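Local coordinates for protein Ent-copalyl diphosphate synthase (Streptomyces platensis, PDB 5BP8) that belongs to the mostly helical terpene cyclases, with part of its chain related to the C-terminal domain of squalene-hopene cyclases, at residues A[73-78]-A[114-119]; A[80-85]-A[102-107]; A[123-128]-A[396-401]; A[243-246]-A[252-255]. All blocks are in the same frame, centred on the assembly; numbering follows the deposited sequence. Where two conformers were deposited one is given.

Contact 1. Residues A[73-78]-A[114-119]; sequences VPTLSA and DGLLAG
Thr75 and Leu116 meet across a helical hairpin, in which helix 72-86 packs against the end of helix 98-116 and the residue that follows it. One methyl group of the leucine makes this touch. CD1 of Leu116 lies 3.5 Å from Thr75 OG1 and nearly as close to Thr75 CB and CG2, so it sits over the branch of the threonine. The two side chains cross at about a right angle. With chi1 at -58°, CG2 of Thr75 lies anti to the backbone N and OG1 lies beside that N. This turns the hydroxyl back along its own helix. OG1 is hydrogen-bonded to Gly71 O, and Trp64 N also bonds to it. Its approach to the leucine methyl is therefore plain packing, and its polar needs are met elsewhere. Leu112 packs against both Thr75 and Leu76 and also touches Leu117. Leu76 also meets Leu134 and Ile138 of helix 127-144. The second pair across the contact is looser. Leu76 and Leu117 both start out along the flanks of their backbones and approach through their ends, with Leu76 CD2 4.5 Å from Leu117 CD2.

Contact 2. Residues A[80-85]-A[102-107]; sequences EALLTE and AAACAD
Cys105 packs against Leu82 and Leu83, where the two helices of an alpha-helical hairpin, 72-86 and 98-116, run roughly antiparallel. The short segments cross at -140°, and their axes come within 9.3 Å. Leu82 and Cys105 each point toward the opposite helix, and their CA atoms are 5.9 Å apart. The small cysteine probably lets the backbones come this near. Leu82 CB and Cys105 CB meet at 3.9 Å. Beyond CB the two side chains part. The leucine goes on past the cysteine to the backbone of the opposite helix. The sulfur turns the other way, to Leu83. Leu82 is extended at chi2 (165°), with CD1 anti to CA. CD1 therefore reaches 3.8 Å from Cys105 N, with the CB of Ala104 beside it. The cysteine has chi1 at -172°, so SG stands anti to the backbone N and leans away from its own helix. Leu83 starts out along the flank of its helix, but its branch bends in to receive the sulfur. No hydrogen bond crosses the contact, which is apolar and buried. Trp64 and Leu101 pack on Leu82, and Arg141 of helix 127-144 packs on Leu83. The charged Glu80 points away and forms salt bridges with Arg36 and Arg198. At the Leu83 end, SG of Cys105 lies against the fork of the side chain, 3.6 Å from CG and equally close to Leu83 CD2.

Contact 3. Residues A[123-128]-A[396-401]; sequences DTIGVE and DKWHAS. With SO4 (sulfate ion), chain B.
A type I beta turn, Asp396 to His399, brings Trp398 against Ile125, which lies in the type II turn Thr124 to Val127. CD1 of Ile125 touches the ring at CZ3, 3.6 Å away, and comes in obliquely. On one face of the same ring, Lys397 CG lies 3.6 Å above the plane, over its centre. Chi1 of 74° sets that CG between the lysine's own backbone N and carbonyl carbon. Two waters lie between Asp123 O and Lys397 O, which are 4.4 Å apart. The contact is at the surface. It joins the chain entering helix 127-144 to the loop before helix 402-416, in the part related to squalene-hopene cyclases. Both segments also bond through their backbones to the 495-501 region, Ile125 to Asp497 and Trp398 to His496. An Asx turn shapes the loop: Trp398 N donates to Asp396 OD2 at 3.0 Å, from well above the carboxylate plane. Ser348 and Ser350 hold the same carboxylate. Lys397 NZ bonds to Thr346 O and to a sulfate ion, probably from the crystallisation liquor, at 2.9 Å from its O1. Ser401 N donates to His399 ND1 at 3.1 Å, in the ring plane.

Contact 4. Residues A[243-246]-A[252-255]; sequences RDVQ and PVPS
Val245 CG1 is the central atom of this contact. It lies 3.7 Å from Val253 CG1 and 3.8 Å from Pro254 CD. The two valines cross at about a right angle. Chi1 of Val245 is 171°, which puts CG1 anti to the backbone N and out toward the returning chain. Val253 CG1 also rests on the helix backbone, 3.8 Å from Gln246 CA, with Gln246 CB almost as near. One methyl of Val253 thus covers both neighbouring helix residues. Pro252 O is buried here with no partner in the model, and Gln246 O lies 4.1 Å from it. Further out, helix 31-40 and the residues before it position the returning chain, with Val253 N bonded to Thr34 OG1 and the backbone of Val253 also bonded to Ser30. Tyr53 packs on Pro252, and Trp24 packs on Val245. Beyond Pro254, Ser255 OG bonds to Asp497. The arrangement is a tight reversal after a helix: the chain leaves helix 237-249, doubles back as a proline-rich loop against its last turns, and goes on to helix 260-274.

Overall arrangement
Contacts 1 and 2 hold the same two helices, 72-86 and 98-116, at points 13 Å apart between centres. Both are buried and apolar across the interface. Contact 2 brings the backbones nearer together and buries more area. Contact 4 is also buried, but it is local: a helix meets the loop that follows it, and a carbonyl is left without a partner. Contact 3 differs most. It lies at the surface and joins parts of the chain 268 residues apart. It has one apolar touch and two waters between the segments, while a sulfate is bonded to one segment. Contacts 1 and 3 meet directly, Val73 CG2 lying 3.8 Å from Val127 CG2. Contact 4 touches none of the others.

Contact 1. Residues A[73-78]-A[114-119]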
loop_
_atom_site.group_PDB
_atom_site.type_symbol
_atom_site.label_atom_id
_atom_site.label_comp_id
_atom_site.label_asym_id
_atom_site.label_seq_id
_atom_site.Cartn_x
_atom_site.Cartn_y
_atom_site.Cartn_z
ATOM N N VAL A 73 -7.817 -5.431 11.321
ATOM C CA VAL A 73 -7.828 -3.962 11.335
ATOM C C VAL A 73 -9.081 -3.324 10.690
ATOM O O VAL A 73 -9.742 -2.459 11.300
ATOM C CB VAL A 73 -6.536 -3.392 10.742
ATOM C CG1 VAL A 73 -6.685 -1.920 10.433
ATOM C CG2 VAL A 73 -5.368 -3.678 11.695
ATOM N N PRO A 74 -9.448 -3.744 9.462
ATOM C CA PRO A 74 -10.635 -3.098 8.923
ATOM C C PRO A 74 -11.947 -3.414 9.670
ATOM O O PRO A 74 -12.846 -2.545 9.713
ATOM C CB PRO A 74 -10.682 -3.601 7.477
ATOM C CG PRO A 74 -9.880 -4.841 7.473
ATOM C CD PRO A 74 -8.814 -4.628 8.495
ATOM N N THR A 75 -12.054 -4.593 10.270
ATOM C CA THR A 75 -13.254 -4.942 11.053
ATOM C C THR A 75 -13.306 -4.081 12.303
ATOM O O THR A 75 -14.367 -3.488 12.660
ATOM C CB THR A 75 -13.321 -6.451 11.375
ATOM O OG1 THR A 75 -13.306 -7.203 10.162
ATOM C CG2 THR A 75 -14.606 -6.769 12.154
ATOM N N LEU A 76 -12.166 -3.944 12.962
ATOM C CA LEU A 76 -12.074 -2.993 14.087
ATOM C C LEU A 76 -12.530 -1.585 13.690
ATOM O O LEU A 76 -13.332 -0.969 14.402
ATOM C CB LEU A 76 -10.670 -2.946 14.685
ATOM C CG LEU A 76 -10.242 -4.178 15.511
ATOM C CD1 LEU A 76 -8.748 -4.060 15.748
ATOM C CD2 LEU A 76 -11.045 -4.287 16.802
ATOM N N SER A 77 -12.029 -1.085 12.545
ATOM C CA SER A 77 -12.378 0.257 12.107
ATOM C C SER A 77 -13.876 0.391 11.814
ATOM O O SER A 77 -14.509 1.347 12.232
ATOM C CB SER A 77 -11.579 0.641 10.868
ATOM O OG SER A 77 -11.727 2.024 10.599
ATOM N N ALA A 78 -14.428 -0.584 11.094
ATOM C CA ALA A 78 -15.854 -0.571 10.746
ATOM C C ALA A 78 -16.764 -0.668 11.962
ATOM O O ALA A 78 -17.741 0.124 12.109
ATOM C CB ALA A 78 -16.158 -1.698 9.768
ATOM N N ASP A 114 -15.280 -14.087 17.649
ATOM C CA ASP A 114 -15.282 -15.485 17.261
ATOM C C ASP A 114 -14.009 -15.931 16.540
ATOM O O ASP A 114 -13.839 -17.107 16.298
ATOM C CB ASP A 114 -16.489 -15.836 16.392
ATOM C CG ASP A 114 -17.824 -15.732 17.148
ATOM O OD1 ASP A 114 -17.827 -15.614 18.403
ATOM O OD2 ASP A 114 -18.876 -15.756 16.458
ATOM N N GLY A 115 -13.138 -15.011 16.145
ATOM C CA GLY A 115 -11.917 -15.451 15.482
ATOM C C GLY A 115 -10.868 -14.394 15.221
ATOM O O GLY A 115 -9.670 -14.677 15.280
ATOM N N LEU A 116 -11.280 -13.182 14.897
ATOM C CA LEU A 116 -10.298 -12.202 14.460
ATOM C C LEU A 116 -9.372 -11.782 15.603
ATOM O O LEU A 116 -8.172 -11.584 15.370
ATOM C CB LEU A 116 -10.947 -10.967 13.841
ATOM C CG LEU A 116 -11.594 -11.152 12.462
ATOM C CD1 LEU A 116 -12.503 -9.942 12.201
ATOM C CD2 LEU A 116 -10.614 -11.344 11.328
ATOM N N LEU A 117 -9.918 -11.586 16.799
ATOM C CA LEU A 117 -9.099 -11.057 17.908
ATOM C C LEU A 117 -8.051 -12.071 18.363
ATOM O O LEU A 117 -6.995 -11.691 18.889
ATOM C CB LEU A 117 -9.962 -10.614 19.073
ATOM C CG LEU A 117 -10.662 -9.273 18.788
ATOM C CD1 LEU A 117 -11.771 -9.135 19.796
ATOM C CD2 LEU A 117 -9.736 -8.062 18.801
ATOM N N ALA A 118 -8.345 -13.333 18.133
ATOM C CA ALA A 118 -7.480 -14.436 18.539
ATOM C C ALA A 118 -6.664 -15.022 17.410
ATOM O O ALA A 118 -5.856 -15.944 17.658
ATOM C CB ALA A 118 -8.328 -15.545 19.142
ATOM N N GLY A 119 -6.860 -14.519 16.178
ATOM C CA GLY A 119 -6.240 -15.108 14.973
ATOM C C GLY A 119 -4.929 -14.414 14.676
ATOM O O GLY A 119 -4.439 -13.622 15.505
#

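Contact 2. Residues A[80-85]-A[102-107]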
loop_
_atom_site.group_PDB
_atom_site.type_symbol
_atom_site.label_atom_id
_atom_site.label_comp_id
_atom_site.label_asym_id
_atom_site.label_seq_id
_atom_site.Cartn_x
_atom_site.Cartn_y
_atom_site.Cartn_z
ATOM N N GLU A 80 -16.028 0.043 15.132
ATOM C CA GLU A 80 -15.927 1.266 15.917
ATOM C C GLU A 80 -16.753 2.396 15.280
ATOM O O GLU A 80 -17.487 3.123 16.002
ATOM C CB GLU A 80 -14.470 1.690 16.101
ATOM C CG GLU A 80 -14.272 2.716 17.219
ATOM C CD GLU A 80 -14.626 4.133 16.832
ATOM O OE1 GLU A 80 -14.535 4.497 15.622
ATOM O OE2 GLU A 80 -15.015 4.908 17.748
ATOM N N ALA A 81 -16.664 2.538 13.953
ATOM C CA ALA A 81 -17.400 3.582 13.241
ATOM C C ALA A 81 -18.899 3.387 13.391
ATOM O O ALA A 81 -19.654 4.368 13.631
ATOM C CB ALA A 81 -17.020 3.619 11.790
ATOM N N LEU A 82 -19.358 2.145 13.263
ATOM C CA LEU A 82 -20.790 1.879 13.392
ATOM C C LEU A 82 -21.305 2.150 14.797
ATOM O O LEU A 82 -22.392 2.739 14.951
ATOM C CB LEU A 82 -21.160 0.459 12.932
ATOM C CG LEU A 82 -20.974 0.209 11.418
ATOM C CD1 LEU A 82 -21.004 -1.286 11.104
ATOM C CD2 LEU A 82 -22.015 0.956 10.581
ATOM N N LEU A 83 -20.534 1.778 15.818
ATOM C CA LEU A 83 -20.934 2.071 17.201
ATOM C C LEU A 83 -20.992 3.590 17.423
ATOM O O LEU A 83 -21.936 4.121 18.035
ATOM C CB LEU A 83 -20.002 1.409 18.207
ATOM C CG LEU A 83 -20.102 -0.127 18.352
ATOM C CD1 LEU A 83 -18.877 -0.699 19.044
ATOM C CD2 LEU A 83 -21.384 -0.498 19.107
ATOM N N THR A 84 -19.977 4.296 16.934
ATOM C CA THR A 84 -19.954 5.747 17.031
ATOM C C THR A 84 -21.164 6.375 16.328
ATOM O O THR A 84 -21.834 7.243 16.918
ATOM C CB THR A 84 -18.622 6.320 16.509
ATOM O OG1 THR A 84 -17.574 5.891 17.382
ATOM C CG2 THR A 84 -18.645 7.838 16.449
ATOM N N GLU A 85 -21.465 5.938 15.107
ATOM C CA GLU A 85 -22.627 6.452 14.368
ATOM C C GLU A 85 -23.943 6.185 15.082
ATOM O O GLU A 85 -24.797 7.097 15.189
ATOM C CB GLU A 85 -22.689 5.862 12.972
ATOM C CG GLU A 85 -23.902 6.240 12.127
ATOM C CD GLU A 85 -23.994 7.721 11.792
ATOM O OE1 GLU A 85 -22.959 8.401 11.772
ATOM O OE2 GLU A 85 -25.111 8.207 11.531
ATOM N N ALA A 102 -27.140 -1.534 13.070
ATOM C CA ALA A 102 -26.971 -2.386 14.232
ATOM C C ALA A 102 -26.707 -3.855 13.862
ATOM O O ALA A 102 -25.904 -4.520 14.539
ATOM C CB ALA A 102 -28.158 -2.268 15.155
ATOM N N ALA A 103 -27.352 -4.338 12.792
ATOM C CA ALA A 103 -27.186 -5.692 12.349
ATOM C C ALA A 103 -25.750 -5.890 11.885
ATOM O O ALA A 103 -25.089 -6.872 12.264
ATOM C CB ALA A 103 -28.141 -6.008 11.205
ATOM N N ALA A 104 -25.285 -4.969 11.036
ATOM C CA ALA A 104 -23.901 -4.999 10.569
ATOM C C ALA A 104 -22.928 -4.936 11.734
ATOM O O ALA A 104 -21.943 -5.686 11.793
ATOM C CB ALA A 104 -23.634 -3.861 9.597
ATOM N N CYS A 105 -23.189 -4.030 12.653
ATOM C CA CYS A 105 -22.323 -3.842 13.799
ATOM C C CYS A 105 -22.214 -5.100 14.660
ATOM O O CYS A 105 -21.091 -5.552 15.001
ATOM C CB CYS A 105 -22.837 -2.688 14.624
ATOM S SG CYS A 105 -21.721 -2.210 15.946
ATOM N N ALA A 106 -23.365 -5.682 14.996
ATOM C CA ALA A 106 -23.393 -6.890 15.834
ATOM C C ALA A 106 -22.685 -8.054 15.169
ATOM O O ALA A 106 -21.946 -8.820 15.835
ATOM C CB ALA A 106 -24.807 -7.261 16.199
ATOM N N ASP A 107 -22.863 -8.183 13.862
ATOM C CA ASP A 107 -22.166 -9.263 13.144
ATOM C C ASP A 107 -20.661 -9.037 13.086
ATOM O O ASP A 107 -19.905 -10.004 13.152
ATOM C CB ASP A 107 -22.735 -9.459 11.739
ATOM C CG ASP A 107 -24.164 -10.033 11.751
ATOM O OD1 ASP A 107 -24.814 -9.903 10.693
ATOM O OD2 ASP A 107 -24.587 -10.631 12.770
#

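Contact 3. Residues A[123-128]-A[396-401]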
loop_
_atom_site.group_PDB
_atom_site.type_symbol
_atom_site.label_atom_id
_atom_site.label_comp_id
_atom_site.label_asym_id
_atom_site.label_seq_id
_atom_site.Cartn_x
_atom_site.Cartn_y
_atom_site.Cartn_z
ATOM N N ASP A 123 1.498 -7.969 9.671
ATOM C CA ASP A 123 2.258 -6.777 9.968
ATOM C C ASP A 123 1.919 -5.664 8.998
ATOM O O ASP A 123 2.732 -5.259 8.153
ATOM C CB ASP A 123 3.751 -7.110 9.983
ATOM C CG ASP A 123 4.126 -8.029 11.129
ATOM O OD1 ASP A 123 3.682 -7.805 12.281
ATOM O OD2 ASP A 123 4.885 -8.981 10.880
ATOM N N THR A 124 0.693 -5.140 9.131
ATOM C CA THR A 124 0.294 -3.995 8.369
ATOM C C THR A 124 0.895 -2.779 9.062
ATOM O O THR A 124 1.380 -2.842 10.207
ATOM C CB THR A 124 -1.244 -3.877 8.262
ATOM O OG1 THR A 124 -1.820 -4.005 9.553
ATOM C CG2 THR A 124 -1.824 -4.929 7.350
ATOM N N ILE A 125 0.880 -1.655 8.374
ATOM C CA ILE A 125 1.610 -0.501 8.860
ATOM C C ILE A 125 0.890 0.155 10.047
ATOM O O ILE A 125 -0.298 0.484 9.963
ATOM C CB ILE A 125 1.855 0.519 7.750
ATOM C CG1 ILE A 125 2.622 -0.145 6.596
ATOM C CG2 ILE A 125 2.668 1.690 8.311
ATOM C CD1 ILE A 125 3.054 0.817 5.490
ATOM N N GLY A 126 1.618 0.339 11.144
ATOM C CA GLY A 126 1.046 0.989 12.341
ATOM C C GLY A 126 0.041 0.151 13.149
ATOM O O GLY A 126 -0.660 0.676 14.017
ATOM N N VAL A 127 -0.009 -1.148 12.892
ATOM C CA VAL A 127 -0.987 -2.021 13.548
ATOM C C VAL A 127 -0.912 -1.979 15.100
ATOM O O VAL A 127 -1.943 -2.049 15.778
ATOM C CB VAL A 127 -0.896 -3.454 13.016
ATOM C CG1 VAL A 127 0.442 -4.127 13.355
ATOM C CG2 VAL A 127 -2.055 -4.271 13.533
ATOM N N GLU A 128 0.298 -1.810 15.633
ATOM C CA GLU A 128 0.519 -1.685 17.079
ATOM C C GLU A 128 -0.097 -0.418 17.674
ATOM O O GLU A 128 -0.185 -0.304 18.900
ATOM C CB GLU A 128 2.015 -1.664 17.388
ATOM C CG GLU A 128 2.743 -2.904 16.934
ATOM C CD GLU A 128 4.252 -2.677 16.864
ATOM O OE1 GLU A 128 4.712 -1.824 16.061
ATOM O OE2 GLU A 128 4.965 -3.343 17.629
ATOM N N ASP A 396 8.131 -9.948 1.295
ATOM C CA ASP A 396 8.517 -8.576 1.576
ATOM C C ASP A 396 7.529 -7.946 2.537
ATOM O O ASP A 396 6.337 -8.246 2.495
ATOM C CB ASP A 396 8.553 -7.734 0.311
ATOM C CG ASP A 396 8.992 -6.302 0.578
ATOM O OD1 ASP A 396 10.119 -6.128 1.071
ATOM O OD2 ASP A 396 8.226 -5.347 0.273
ATOM N N LYS A 397 8.040 -7.058 3.373
ATOM C CA LYS A 397 7.231 -6.390 4.375
ATOM C C LYS A 397 6.166 -5.458 3.830
ATOM O O LYS A 397 5.247 -5.125 4.556
ATOM C CB LYS A 397 8.128 -5.610 5.362
ATOM C CG LYS A 397 8.734 -4.341 4.808
ATOM C CD LYS A 397 9.757 -3.735 5.775
ATOM C CE LYS A 397 9.100 -3.167 7.020
ATOM N NZ LYS A 397 10.083 -2.411 7.845
ATOM N N TRP A 398 6.319 -4.927 2.612
ATOM C CA TRP A 398 5.402 -3.897 2.110
ATOM C C TRP A 398 4.185 -4.452 1.359
ATOM O O TRP A 398 3.343 -3.682 0.955
ATOM C CB TRP A 398 6.126 -2.906 1.179
ATOM C CG TRP A 398 7.271 -2.186 1.867
ATOM C CD1 TRP A 398 8.576 -2.152 1.462
ATOM C CD2 TRP A 398 7.210 -1.430 3.095
ATOM N NE1 TRP A 398 9.328 -1.396 2.354
ATOM C CE2 TRP A 398 8.516 -0.957 3.366
ATOM C CE3 TRP A 398 6.180 -1.103 3.987
ATOM C CZ2 TRP A 398 8.820 -0.194 4.505
ATOM C CZ3 TRP A 398 6.485 -0.339 5.123
ATOM C CH2 TRP A 398 7.792 0.114 5.362
ATOM N N HIS A 399 4.116 -5.759 1.152
ATOM C CA HIS A 399 3.146 -6.325 0.234
ATOM C C HIS A 399 2.720 -7.684 0.756
ATOM O O HIS A 399 3.536 -8.491 1.213
ATOM C CB HIS A 399 3.778 -6.380 -1.143
ATOM C CG HIS A 399 2.820 -6.428 -2.289
ATOM N ND1 HIS A 399 2.052 -7.530 -2.584
ATOM C CD2 HIS A 399 2.559 -5.526 -3.257
ATOM C CE1 HIS A 399 1.353 -7.304 -3.673
ATOM N NE2 HIS A 399 1.654 -6.096 -4.111
ATOM N N ALA A 400 1.420 -7.955 0.660
ATOM C CA ALA A 400 0.843 -9.237 1.069
ATOM C C ALA A 400 1.197 -10.442 0.195
ATOM O O ALA A 400 1.032 -11.563 0.634
ATOM C CB ALA A 400 -0.686 -9.098 1.114
ATOM N N SER A 401 1.630 -10.216 -1.047
ATOM C CA SER A 401 1.840 -11.273 -2.017
ATOM C C SER A 401 3.319 -11.700 -2.175
ATOM O O SER A 401 4.200 -10.850 -2.383
ATOM C CB SER A 401 1.348 -10.812 -3.389
ATOM O OG SER A 401 1.539 -11.837 -4.326
HETATM S S SO4 B . 9.167 -1.887 11.248
HETATM O O1 SO4 B . 10.001 -2.986 10.700
HETATM O O2 SO4 B . 9.910 -1.320 12.426
HETATM O O3 SO4 B . 8.843 -0.885 10.268
HETATM O O4 SO4 B . 7.930 -2.495 11.766
HETATM O O HOH W 1 4.869 -6.298 6.752
HETATM O O HOH W 2 4.122 -3.187 6.292
#

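Contact 4. Residues A[243-246]-A[252-255]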
loop_
_atom_site.group_PDB
_atom_site.type_symbol
_atom_site.label_atom_id
_atom_site.label_comp_id
_atom_site.label_asym_id
_atom_site.label_seq_id
_atom_site.Cartn_x
_atom_site.Cartn_y
_atom_site.Cartn_z
ATOM N N ARG A 243 -12.639 16.826 1.221
ATOM C CA ARG A 243 -13.705 16.972 0.230
ATOM C C ARG A 243 -13.295 16.426 -1.131
ATOM O O ARG A 243 -14.059 15.696 -1.764
ATOM C CB ARG A 243 -14.162 18.434 0.125
ATOM C CG ARG A 243 -14.887 18.900 1.383
ATOM C CD ARG A 243 -15.104 20.411 1.421
ATOM N NE ARG A 243 -16.052 20.809 2.465
ATOM C CZ ARG A 243 -16.336 22.069 2.811
ATOM N NH1 ARG A 243 -15.759 23.106 2.206
ATOM N NH2 ARG A 243 -17.208 22.295 3.780
ATOM N N ASP A 244 -12.106 16.787 -1.581
ATOM C CA ASP A 244 -11.625 16.331 -2.898
ATOM C C ASP A 244 -11.505 14.819 -2.957
ATOM O O ASP A 244 -11.897 14.181 -3.939
ATOM C CB ASP A 244 -10.283 16.944 -3.239
ATOM C CG ASP A 244 -10.373 18.419 -3.634
ATOM O OD1 ASP A 244 -11.484 18.892 -3.995
ATOM O OD2 ASP A 244 -9.324 19.091 -3.570
ATOM N N VAL A 245 -10.938 14.241 -1.907
ATOM C CA VAL A 245 -10.683 12.805 -1.913
ATOM C C VAL A 245 -11.995 12.027 -1.952
ATOM O O VAL A 245 -12.173 11.127 -2.788
ATOM C CB VAL A 245 -9.819 12.397 -0.710
ATOM C CG1 VAL A 245 -9.731 10.883 -0.583
ATOM C CG2 VAL A 245 -8.433 13.006 -0.810
ATOM N N GLN A 246 -12.947 12.387 -1.099
ATOM C CA GLN A 246 -14.202 11.647 -1.040
ATOM C C GLN A 246 -14.994 11.817 -2.351
ATOM O O GLN A 246 -15.615 10.846 -2.858
ATOM C CB GLN A 246 -15.021 12.004 0.220
ATOM C CG GLN A 246 -15.729 13.349 0.219
ATOM C CD GLN A 246 -17.005 13.346 -0.601
ATOM O OE1 GLN A 246 -17.709 12.342 -0.699
ATOM N NE2 GLN A 246 -17.326 14.494 -1.181
ATOM N N PRO A 252 -16.554 6.915 -0.362
ATOM C CA PRO A 252 -15.455 6.106 0.182
ATOM C C PRO A 252 -14.084 6.673 -0.178
ATOM O O PRO A 252 -13.960 7.443 -1.157
ATOM C CB PRO A 252 -15.677 4.727 -0.451
ATOM C CG PRO A 252 -17.084 4.723 -0.947
ATOM C CD PRO A 252 -17.409 6.143 -1.280
ATOM N N VAL A 253 -13.068 6.318 0.613
ATOM C CA VAL A 253 -11.738 6.912 0.469
ATOM C C VAL A 253 -10.659 5.831 0.617
ATOM O O VAL A 253 -10.880 4.826 1.310
ATOM C CB VAL A 253 -11.524 8.030 1.496
ATOM C CG1 VAL A 253 -12.495 9.191 1.241
ATOM C CG2 VAL A 253 -11.698 7.514 2.914
ATOM N N PRO A 254 -9.506 6.043 -0.030
ATOM C CA PRO A 254 -8.327 5.218 0.190
ATOM C C PRO A 254 -7.646 5.606 1.514
ATOM O O PRO A 254 -7.946 6.658 2.088
ATOM C CB PRO A 254 -7.434 5.606 -0.964
ATOM C CG PRO A 254 -7.734 7.063 -1.163
ATOM C CD PRO A 254 -9.226 7.123 -0.998
ATOM N N SER A 255 -6.699 4.797 1.963
ATOM C CA SER A 255 -5.963 5.066 3.207
ATOM C C SER A 255 -4.695 5.913 2.994
ATOM O O SER A 255 -4.091 6.406 3.953
ATOM C CB SER A 255 -5.607 3.747 3.898
ATOM O OG SER A 255 -4.603 3.026 3.180
#